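Local structure of L-methionine gamma-lyase (Fusobacterium nucleatum subsp. nucleatum, 6LXU) at residues Y59-N64 against G239-T244; N72-L77 against A222-T227; T328-N331 against S337-V340. The protein is a pyridoxal-phosphate-dependent enzyme of the Cys/Met metabolism family, with four copies in its assembly and a covalently held cofactor. All blocks are in the same frame, centred on the assembly; numbering follows the deposited sequence.

Contact 1. Residues Y59-N64 against G239-T244; sequences YTRLGN and GLKDMT
The loop at Arg61 and Leu62 passes the last turn of helix 229-244 at Lys241, with the CA atoms of Arg61 and Lys241 6.4 Å apart. In this fold-type I PLP enzyme the loop reaches the active site of the second subunit. Tyr59 OH and Arg61 NE both bond to a LLP side chain (the lysine-PLP adduct) of that subunit. Arg61 CG lies anti to the backbone N (chi1 175°), and the chain then bends at chi3. The Arg61 side chain crosses that of Lys241 at about a right angle. Arg61 NH1 makes a weak hydrogen bond of 2.9 Å to Lys241 O, bent to 121° and oblique to the guanidinium plane. Lys241 CG sits at the edge of that group, in its plane. A further weak bond runs from Arg61 NH2 to Tyr114 OH of the second subunit. Leu62 lies alongside Lys241, its CD2 against the lysine methylenes. Lys241 is modelled in two conformers, so the closeness of that pair is doubtful. In the conformer given, the lysine chain bends back and Lys241 NZ makes a salt bridge of 3.0 Å to Asp242 OD1, on its syn side. Leu240 CD2 approaches Arg61 O at 4.0 Å. The helix ends in a wide pi-type turn, with Thr244 N bonded to Gly239 O at 2.9 Å. Leu62 O also accepts from Arg236 NH1, another tie from loop to helix. Asn64 ND2 donates to Thr60 OG1 at 3.1 Å, nearly straight at 170° and close to the amide plane.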
ATOM      1  N   TYR A  59      17.665   3.583 -10.442  1.00  5.95           N
ATOM      2  CA  TYR A  59      17.375   4.004  -9.067  1.00  5.78           C
ATOM      3  C   TYR A  59      16.151   4.892  -9.113  1.00  5.46           C
ATOM      4  O   TYR A  59      16.038   5.740  -9.989  1.00  5.64           O
ATOM      5  CB  TYR A  59      18.563   4.777  -8.522  1.00  5.96           C
ATOM      6  CG  TYR A  59      18.501   5.192  -7.080  1.00  5.99           C
ATOM      7  CD1 TYR A  59      18.703   4.273  -6.079  1.00  6.09           C
ATOM      8  CD2 TYR A  59      18.325   6.522  -6.722  1.00  5.98           C
ATOM      9  CE1 TYR A  59      18.726   4.654  -4.750  1.00  6.03           C
ATOM     10  CE2 TYR A  59      18.342   6.928  -5.398  1.00  5.96           C
ATOM     11  CZ  TYR A  59      18.563   5.986  -4.417  1.00  5.88           C
ATOM     12  OH  TYR A  59      18.653   6.346  -3.092  1.00  6.40           O
ATOM     13  N   THR A  60      15.230   4.708  -8.172  1.00  5.32           N
ATOM     14  CA  THR A  60      13.912   5.330  -8.283  1.00  5.20           C
ATOM     15  C   THR A  60      13.929   6.854  -8.311  1.00  5.29           C
ATOM     16  O   THR A  60      13.073   7.442  -8.958  1.00  5.53           O
ATOM     17  CB  THR A  60      12.980   4.753  -7.210  1.00  5.21           C
ATOM     18  OG1 THR A  60      12.704   3.414  -7.623  1.00  5.15           O
ATOM     19  CG2 THR A  60      11.666   5.519  -7.047  1.00  5.33           C
ATOM     20  N   ARG A  61      14.914   7.525  -7.681  1.00  5.39           N
ATOM     21  CA  ARG A  61      14.973   8.986  -7.823  1.00  5.62           C
ATOM     22  C   ARG A  61      15.152   9.420  -9.286  1.00  5.99           C
ATOM     23  O   ARG A  61      14.630  10.461  -9.680  1.00  6.61           O
ATOM     24  CB  ARG A  61      16.050   9.603  -6.923  1.00  5.47           C
ATOM     25  CG  ARG A  61      16.252  11.115  -7.093  1.00  5.40           C
ATOM     26  CD  ARG A  61      16.730  11.839  -5.819  1.00  5.43           C
ATOM     27  NE  ARG A  61      17.835  11.144  -5.169  1.00  5.45           N
ATOM     28  CZ  ARG A  61      19.087  11.097  -5.634  1.00  5.48           C
ATOM     29  NH1 ARG A  61      19.435  11.777  -6.728  1.00  5.70           N
ATOM     30  NH2 ARG A  61      19.989  10.348  -5.024  1.00  5.63           N
ATOM     31  N   LEU A  62      15.872   8.617 -10.072  1.00  6.44           N
ATOM     32  CA  LEU A  62      16.039   8.882 -11.514  1.00  7.17           C
ATOM     33  C   LEU A  62      14.798   8.539 -12.320  1.00  7.49           C
ATOM     34  O   LEU A  62      14.465   9.255 -13.282  1.00  9.75           O
ATOM     35  CB  LEU A  62      17.226   8.106 -12.074  1.00  7.93           C
ATOM     36  CG  LEU A  62      18.590   8.431 -11.477  1.00  8.82           C
ATOM     37  CD1 LEU A  62      19.669   7.514 -12.038  1.00  9.27           C
ATOM     38  CD2 LEU A  62      18.960   9.882 -11.688  1.00  9.71           C
ATOM     39  N   GLY A  63      14.119   7.459 -11.949  1.00  6.73           N
ATOM     40  CA  GLY A  63      12.953   6.970 -12.665  1.00  6.38           C
ATOM     41  C   GLY A  63      12.581   5.595 -12.177  1.00  6.12           C
ATOM     42  O   GLY A  63      13.391   4.899 -11.588  1.00  6.00           O
ATOM     43  N   ASN A  64      11.328   5.208 -12.437  1.00  5.76           N
ATOM     44  CA  ASN A  64      10.774   3.960 -11.931  1.00  5.54           C
ATOM     45  C   ASN A  64       9.682   3.529 -12.915  1.00  5.56           C
ATOM     46  O   ASN A  64       8.957   4.377 -13.401  1.00  5.48           O
ATOM     47  CB  ASN A  64      10.196   4.224 -10.523  1.00  5.41           C
ATOM     48  CG  ASN A  64       9.459   3.042  -9.941  1.00  5.32           C
ATOM     49  OD1 ASN A  64       8.355   2.707 -10.369  1.00  5.40           O
ATOM     50  ND2 ASN A  64      10.058   2.403  -8.934  1.00  5.06           N
ATOM     51  N   GLY A 239      16.753  19.414 -11.737  1.00  7.97           N
ATOM     52  CA  GLY A 239      15.794  19.884 -10.740  1.00  8.08           C
ATOM     53  C   GLY A 239      15.371  18.807  -9.765  1.00  7.85           C
ATOM     54  O   GLY A 239      15.542  18.952  -8.545  1.00  8.06           O
ATOM     55  N   LEU A 240      14.838  17.720 -10.284  1.00  7.26           N
ATOM     56  CA  LEU A 240      14.376  16.617  -9.440  1.00  7.23           C
ATOM     57  C   LEU A 240      15.539  15.867  -8.803  1.00  7.01           C
ATOM     58  O   LEU A 240      15.550  15.627  -7.588  1.00  6.98           O
ATOM     59  CB  LEU A 240      13.502  15.666 -10.256  1.00  7.64           C
ATOM     60  CG  LEU A 240      13.074  14.354  -9.587  1.00  7.90           C
ATOM     61  CD1 LEU A 240      12.285  14.565  -8.301  1.00  7.99           C
ATOM     62  CD2 LEU A 240      12.250  13.527 -10.564  1.00  8.41           C
ATOM     63  N   LYS A 241      16.540  15.502  -9.598  1.00  6.98           N
ATOM     64  CA  LYS A 241      17.608  14.639  -9.111  0.60  7.12           C
ATOM     65  C   LYS A 241      18.369  15.259  -7.937  1.00  6.95           C
ATOM     66  O   LYS A 241      18.674  14.572  -6.955  1.00  7.07           O
ATOM     67  CB  LYS A 241      18.612  14.310 -10.233  0.60  7.49           C
ATOM     68  CG  LYS A 241      19.628  13.247  -9.841  0.60  7.86           C
ATOM     69  CD  LYS A 241      20.559  12.873 -10.986  0.60  8.22           C
ATOM     70  CE  LYS A 241      21.702  13.856 -11.175  0.60  8.55           C
ATOM     71  NZ  LYS A 241      22.812  13.583 -10.225  0.60  9.15           N
ATOM     72  N   ASP A 242      18.689  16.547  -8.068  1.00  7.00           N
ATOM     73  CA  ASP A 242      19.613  17.220  -7.157  1.00  7.54           C
ATOM     74  C   ASP A 242      19.017  18.391  -6.395  1.00  7.53           C
ATOM     75  O   ASP A 242      19.449  18.631  -5.259  1.00  8.59           O
ATOM     76  CB  ASP A 242      20.830  17.761  -7.934  1.00  8.55           C
ATOM     77  CG  ASP A 242      21.647  16.691  -8.652  1.00  9.31           C
ATOM     78  OD1 ASP A 242      21.634  15.540  -8.227  1.00 10.31           O
ATOM     79  OD2 ASP A 242      22.346  17.052  -9.627  1.00 11.81           O
ATOM     80  N   MET A 243      18.101  19.150  -6.984  1.00  7.12           N
ATOM     81  CA  MET A 243      17.744  20.414  -6.363  0.60  6.86           C
ATOM     82  C   MET A 243      16.473  20.399  -5.530  1.00  6.53           C
ATOM     83  O   MET A 243      16.289  21.279  -4.701  1.00  6.38           O
ATOM     84  CB  MET A 243      17.710  21.494  -7.415  0.60  6.97           C
ATOM     85  CG  MET A 243      19.011  21.529  -8.200  0.60  7.09           C
ATOM     86  SD  MET A 243      19.145  22.886  -9.360  0.60  7.64           S
ATOM     87  CE  MET A 243      19.341  24.293  -8.268  0.60  8.01           C
ATOM     88  N   THR A 244      15.618  19.388  -5.717  1.00  5.84           N
ATOM     89  CA  THR A 244      14.472  19.197  -4.843  1.00  5.56           C
ATOM     90  C   THR A 244      14.396  17.794  -4.260  1.00  5.18           C
ATOM     91  O   THR A 244      13.875  17.629  -3.160  1.00  5.41           O
ATOM     92  CB  THR A 244      13.148  19.477  -5.552  1.00  5.46           C
ATOM     93  OG1 THR A 244      12.904  18.435  -6.504  1.00  5.44           O
ATOM     94  CG2 THR A 244      13.139  20.842  -6.232  1.00  5.53           C
TER

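Contact 2. Residues N72-L77 against A222-T227; sequences NKIAAL and AGLVVT
Ile74 meets both Leu224 and Val226, and Ala75 meets Val226. All four residues are buried and the contact is wholly apolar. Ile74 CG1 is 3.9 Å from Leu224 CD1 and 3.8 Å from Val226 CG2. It is anti to the backbone N (chi1 -170°), which brings it to both Leu224 and Val226. Ile74 runs aslant to each of them. The two methyls of Val226 rest on the helix backbone. Val226 CG2 lies 3.7 Å from Ile74 O, while Val226 CG1 lies 3.8 Å from Ala75 CA. Consistent with the small side chain of Ala75, the CA atoms of Ala75 and Val226 are 5.5 Å apart. The axes of the two short segments cross at -53° and approach to 8.2 Å. Further out, Val226 also packs on Leu199, and Leu224 on Ala210. Val225 points to the other face of the sheet and packs on Ile205 and Val207. The strand is held between its neighbours by backbone bonds, Gly223 to Met86 and Val225 to Ile84 on one side, Leu224 to His208 and Val226 to Val206 on the other. This is a helix laid on the seven-stranded mixed sheet, whose antiparallel strand 223-227 marks the large domain of fold-type I PLP enzymes.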
ATOM      1  N   ASN A  72       4.007   9.062 -18.788  1.00  6.48           N
ATOM      2  CA  ASN A  72       3.543   8.908 -20.173  1.00  7.15           C
ATOM      3  C   ASN A  72       2.065   9.255 -20.325  1.00  6.94           C
ATOM      4  O   ASN A  72       1.662   9.848 -21.333  1.00  7.51           O
ATOM      5  CB  ASN A  72       3.768   7.470 -20.655  1.00  8.60           C
ATOM      6  CG  ASN A  72       5.216   7.114 -20.830  1.00  9.88           C
ATOM      7  OD1 ASN A  72       6.064   7.968 -20.939  1.00 12.22           O
ATOM      8  ND2 ASN A  72       5.493   5.821 -20.894  1.00 11.44           N
ATOM      9  N   LYS A  73       1.264   8.888 -19.337  1.00  6.71           N
ATOM     10  CA  LYS A  73      -0.177   9.166 -19.365  0.60  6.91           C
ATOM     11  C   LYS A  73      -0.457  10.648 -19.335  1.00  6.66           C
ATOM     12  O   LYS A  73      -1.256  11.149 -20.127  1.00  6.79           O
ATOM     13  CB  LYS A  73      -0.914   8.506 -18.197  0.60  7.25           C
ATOM     14  CG  LYS A  73      -1.188   7.041 -18.400  0.60  7.40           C
ATOM     15  CD  LYS A  73      -1.918   6.403 -17.234  0.60  7.80           C
ATOM     16  CE  LYS A  73      -2.050   4.911 -17.460  0.60  8.09           C
ATOM     17  NZ  LYS A  73      -2.936   4.593 -18.609  0.60  8.40           N
ATOM     18  N   ILE A  74       0.163  11.383 -18.406  1.00  6.32           N
ATOM     19  CA  ILE A  74      -0.105  12.813 -18.359  1.00  6.26           C
ATOM     20  C   ILE A  74       0.430  13.517 -19.615  1.00  6.09           C
ATOM     21  O   ILE A  74      -0.206  14.446 -20.124  1.00  6.24           O
ATOM     22  CB  ILE A  74       0.371  13.462 -17.042  1.00  6.28           C
ATOM     23  CG1 ILE A  74      -0.133  14.904 -16.925  1.00  6.54           C
ATOM     24  CG2 ILE A  74       1.883  13.438 -16.903  1.00  6.18           C
ATOM     25  CD1 ILE A  74      -1.644  15.071 -16.906  1.00  6.90           C
ATOM     26  N   ALA A  75       1.575  13.077 -20.126  1.00  6.15           N
ATOM     27  CA  ALA A  75       2.061  13.631 -21.384  1.00  6.44           C
ATOM     28  C   ALA A  75       1.049  13.387 -22.514  1.00  6.40           C
ATOM     29  O   ALA A  75       0.797  14.287 -23.320  1.00  6.80           O
ATOM     30  CB  ALA A  75       3.405  13.050 -21.745  1.00  6.80           C
ATOM     31  N   ALA A  76       0.478  12.186 -22.584  1.00  6.49           N
ATOM     32  CA  ALA A  76      -0.528  11.907 -23.609  1.00  6.87           C
ATOM     33  C   ALA A  76      -1.758  12.788 -23.455  1.00  7.02           C
ATOM     34  O   ALA A  76      -2.315  13.280 -24.455  1.00  7.77           O
ATOM     35  CB  ALA A  76      -0.917  10.437 -23.585  1.00  7.06           C
ATOM     36  N   LEU A  77      -2.201  13.003 -22.216  1.00  6.96           N
ATOM     37  CA  LEU A  77      -3.379  13.829 -21.964  1.00  7.07           C
ATOM     38  C   LEU A  77      -3.177  15.293 -22.318  1.00  7.13           C
ATOM     39  O   LEU A  77      -4.099  15.925 -22.840  1.00  7.62           O
ATOM     40  CB  LEU A  77      -3.829  13.698 -20.508  1.00  7.53           C
ATOM     41  CG  LEU A  77      -4.400  12.322 -20.143  1.00  8.13           C
ATOM     42  CD1 LEU A  77      -4.489  12.172 -18.634  1.00  8.43           C
ATOM     43  CD2 LEU A  77      -5.762  12.068 -20.776  1.00  8.69           C
ATOM     44  N   ALA A 222       1.044  14.963  -4.903  1.00  4.25           N
ATOM     45  CA  ALA A 222       1.864  14.669  -6.082  1.00  4.28           C
ATOM     46  C   ALA A 222       1.799  15.797  -7.089  1.00  4.29           C
ATOM     47  O   ALA A 222       0.829  16.554  -7.133  1.00  4.25           O
ATOM     48  CB  ALA A 222       1.390  13.377  -6.731  1.00  4.36           C
ATOM     49  N   GLY A 223       2.843  15.881  -7.903  1.00  4.37           N
ATOM     50  CA  GLY A 223       2.938  16.867  -8.969  1.00  4.50           C
ATOM     51  C   GLY A 223       3.335  16.214 -10.269  1.00  4.64           C
ATOM     52  O   GLY A 223       3.932  15.140 -10.290  1.00  4.77           O
ATOM     53  N   LEU A 224       3.011  16.901 -11.369  1.00  4.93           N
ATOM     54  CA  LEU A 224       3.362  16.431 -12.709  1.00  5.32           C
ATOM     55  C   LEU A 224       3.788  17.603 -13.562  1.00  5.52           C
ATOM     56  O   LEU A 224       3.281  18.720 -13.414  1.00  5.76           O
ATOM     57  CB  LEU A 224       2.190  15.711 -13.377  1.00  5.50           C
ATOM     58  CG  LEU A 224       1.703  14.445 -12.685  1.00  5.76           C
ATOM     59  CD1 LEU A 224       0.336  14.021 -13.172  1.00  5.97           C
ATOM     60  CD2 LEU A 224       2.706  13.328 -12.837  1.00  5.89           C
ATOM     61  N   VAL A 225       4.734  17.334 -14.463  1.00  5.62           N
ATOM     62  CA  VAL A 225       5.204  18.298 -15.455  1.00  5.86           C
ATOM     63  C   VAL A 225       5.087  17.663 -16.828  1.00  5.91           C
ATOM     64  O   VAL A 225       5.412  16.492 -16.974  1.00  6.08           O
ATOM     65  CB  VAL A 225       6.683  18.673 -15.194  1.00  6.12           C
ATOM     66  CG1 VAL A 225       7.208  19.647 -16.245  1.00  6.38           C
ATOM     67  CG2 VAL A 225       6.878  19.239 -13.795  1.00  6.25           C
ATOM     68  N   VAL A 226       4.644  18.442 -17.823  1.00  6.11           N
ATOM     69  CA  VAL A 226       4.690  18.004 -19.218  1.00  6.36           C
ATOM     70  C   VAL A 226       5.376  19.075 -20.048  1.00  6.55           C
ATOM     71  O   VAL A 226       5.045  20.250 -19.960  1.00  6.28           O
ATOM     72  CB  VAL A 226       3.303  17.710 -19.801  1.00  6.55           C
ATOM     73  CG1 VAL A 226       3.428  17.206 -21.243  1.00  6.52           C
ATOM     74  CG2 VAL A 226       2.585  16.659 -18.959  1.00  6.79           C
ATOM     75  N   THR A 227       6.334  18.643 -20.870  1.00  6.86           N
ATOM     76  CA  THR A 227       7.056  19.550 -21.749  1.00  7.27           C
ATOM     77  C   THR A 227       7.766  18.754 -22.844  1.00  7.64           C
ATOM     78  O   THR A 227       7.617  17.542 -22.953  1.00  7.76           O
ATOM     79  CB  THR A 227       8.005  20.455 -20.919  1.00  7.17           C
ATOM     80  OG1 THR A 227       8.586  21.457 -21.762  1.00  7.29           O
ATOM     81  CG2 THR A 227       9.125  19.688 -20.257  1.00  7.22           C
TER

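Contact 3. Residues T328-N331 against S337-V340; sequences TLLN and SLAV
Leu330 and Leu338 set their side chains at a slant to each other, both pointing across the contact. Leu338 CD2 lies 3.7 Å from Leu330 CB and also 3.7 Å from Leu330 CG. The same Leu338 CD2 is 3.7 Å from Leu330 O, and Leu338 CD1 is 3.9 Å from Leu330 O, so both methyls rest against the helix backbone. Leu338 CG is anti to its own carbonyl carbon (chi1 -48°), which carries the branch out from strand 337-338 toward the helix. Leu338 is modelled in two conformers, and these distances belong to one of them. Leu330 also packs on His351 and Met355, and both leucines touch Ile349 of the adjoining strand 348-350. The helix thus meets the strand of the five-stranded sheet that is outermost within this chain. The backbone of Leu338 makes hydrogen bonds to the second subunit. Asn331 starts away from the strand but brings OD1 to 4.3 Å from Leu338 CD1. Its OD1 accepts from Ala43 N of the second subunit, and its ND2 bonds to Glu44 OE1 there. No hydrogen bond joins the segments: the contact is apolar, while the polar bonds of Asn331 are spent on the subunit interface.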
ATOM      1  N   THR A 328     -21.488  30.920   9.612  1.00 12.33           N
ATOM      2  CA  THR A 328     -22.770  30.295   9.862  1.00 12.96           C
ATOM      3  C   THR A 328     -23.121  29.276   8.774  1.00 11.97           C
ATOM      4  O   THR A 328     -23.576  28.180   9.091  1.00 12.03           O
ATOM      5  CB  THR A 328     -23.885  31.348  10.027  1.00 14.21           C
ATOM      6  OG1 THR A 328     -23.611  32.119  11.205  1.00 15.99           O
ATOM      7  CG2 THR A 328     -25.252  30.693  10.159  1.00 15.10           C
ATOM      8  N   LEU A 329     -22.933  29.651   7.509  1.00 11.21           N
ATOM      9  CA  LEU A 329     -23.166  28.718   6.416  1.00 10.47           C
ATOM     10  C   LEU A 329     -22.340  27.447   6.613  1.00  9.93           C
ATOM     11  O   LEU A 329     -22.886  26.348   6.684  1.00  9.82           O
ATOM     12  CB  LEU A 329     -22.813  29.338   5.056  1.00 10.37           C
ATOM     13  CG  LEU A 329     -22.888  28.364   3.866  1.00 10.56           C
ATOM     14  CD1 LEU A 329     -24.286  27.805   3.700  1.00 10.74           C
ATOM     15  CD2 LEU A 329     -22.404  29.021   2.586  1.00 10.52           C
ATOM     16  N   LEU A 330     -21.027  27.611   6.719  1.00  9.56           N
ATOM     17  CA  LEU A 330     -20.148  26.440   6.770  1.00  9.65           C
ATOM     18  C   LEU A 330     -20.399  25.585   7.989  1.00 10.28           C
ATOM     19  O   LEU A 330     -20.420  24.357   7.893  1.00  9.82           O
ATOM     20  CB  LEU A 330     -18.684  26.831   6.697  1.00  9.56           C
ATOM     21  CG  LEU A 330     -18.143  26.898   5.270  1.00  9.55           C
ATOM     22  CD1 LEU A 330     -18.821  27.959   4.411  1.00  9.71           C
ATOM     23  CD2 LEU A 330     -16.652  27.145   5.307  1.00  9.91           C
ATOM     24  N   ASN A 331     -20.625  26.219   9.141  1.00 10.54           N
ATOM     25  CA  ASN A 331     -20.848  25.467  10.383  1.00 11.22           C
ATOM     26  C   ASN A 331     -22.134  24.644  10.396  1.00 11.54           C
ATOM     27  O   ASN A 331     -22.270  23.736  11.220  1.00 12.97           O
ATOM     28  CB  ASN A 331     -20.787  26.398  11.593  1.00 11.72           C
ATOM     29  CG  ASN A 331     -19.385  26.894  11.866  1.00 12.04           C
ATOM     30  OD1 ASN A 331     -18.408  26.348  11.349  1.00 12.71           O
ATOM     31  ND2 ASN A 331     -19.271  27.947  12.662  1.00 13.08           N
ATOM     32  N   SER A 337     -17.695  19.201   3.075  1.00  7.59           N
ATOM     33  CA  SER A 337     -16.693  19.077   4.136  1.00  7.78           C
ATOM     34  C   SER A 337     -15.835  20.321   4.215  1.00  7.26           C
ATOM     35  O   SER A 337     -15.407  20.854   3.194  1.00  7.14           O
ATOM     36  CB  SER A 337     -15.803  17.866   3.876  1.00  8.30           C
ATOM     37  OG  SER A 337     -16.541  16.645   3.936  1.00  9.55           O
ATOM     38  N   LEU A 338     -15.544  20.741   5.447  1.00  7.19           N
ATOM     39  CA  LEU A 338     -14.744  21.932   5.710  0.50  7.26           C
ATOM     40  C   LEU A 338     -13.271  21.536   5.643  1.00  7.25           C
ATOM     41  O   LEU A 338     -12.794  20.816   6.516  1.00  7.49           O
ATOM     42  CB  LEU A 338     -15.089  22.505   7.092  0.50  7.15           C
ATOM     43  CG  LEU A 338     -16.575  22.672   7.433  0.50  7.07           C
ATOM     44  CD1 LEU A 338     -16.757  23.405   8.757  0.50  7.14           C
ATOM     45  CD2 LEU A 338     -17.269  23.399   6.296  0.50  7.02           C
ATOM     46  N   ALA A 339     -12.562  21.984   4.607  1.00  7.50           N
ATOM     47  CA  ALA A 339     -11.181  21.530   4.385  1.00  8.05           C
ATOM     48  C   ALA A 339     -10.554  22.361   3.314  1.00  8.50           C
ATOM     49  O   ALA A 339     -11.267  22.946   2.501  1.00  9.36           O
ATOM     50  CB  ALA A 339     -11.154  20.070   3.950  1.00  8.21           C
ATOM     51  N   VAL A 340      -9.229  22.426   3.312  1.00  8.54           N
ATOM     52  CA  VAL A 340      -8.496  22.913   2.156  1.00  8.79           C
ATOM     53  C   VAL A 340      -8.349  21.773   1.130  1.00  8.18           C
ATOM     54  O   VAL A 340      -8.736  20.631   1.367  1.00  8.22           O
ATOM     55  CB  VAL A 340      -7.138  23.549   2.541  1.00 10.10           C
ATOM     56  CG1 VAL A 340      -7.340  24.611   3.612  1.00 11.69           C
ATOM     57  CG2 VAL A 340      -6.090  22.517   2.950  1.00 10.67           C
TER

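Overall arrangement
From the N terminus, the chain first passes 59-64 and then 72-77 on the following helix. It returns at strand 223-227, where contact 2 closes, and runs on into helix 229-244, where contact 1 closes. Contact 2 is thus enclosed within the larger loop of contact 1. Their centres are about 16 Å apart and they do not touch. Contact 2 ties a helix to the seven-stranded sheet, while contact 1 ties the active-site loop to helix 229-244, which follows strand 223-227. Contact 3 follows later as a short local closure beside the five-stranded sheet, its centre about 38 Å from that of contact 1. Contacts 1 and 3 both reach the second subunit; contact 2 lies within its own chain.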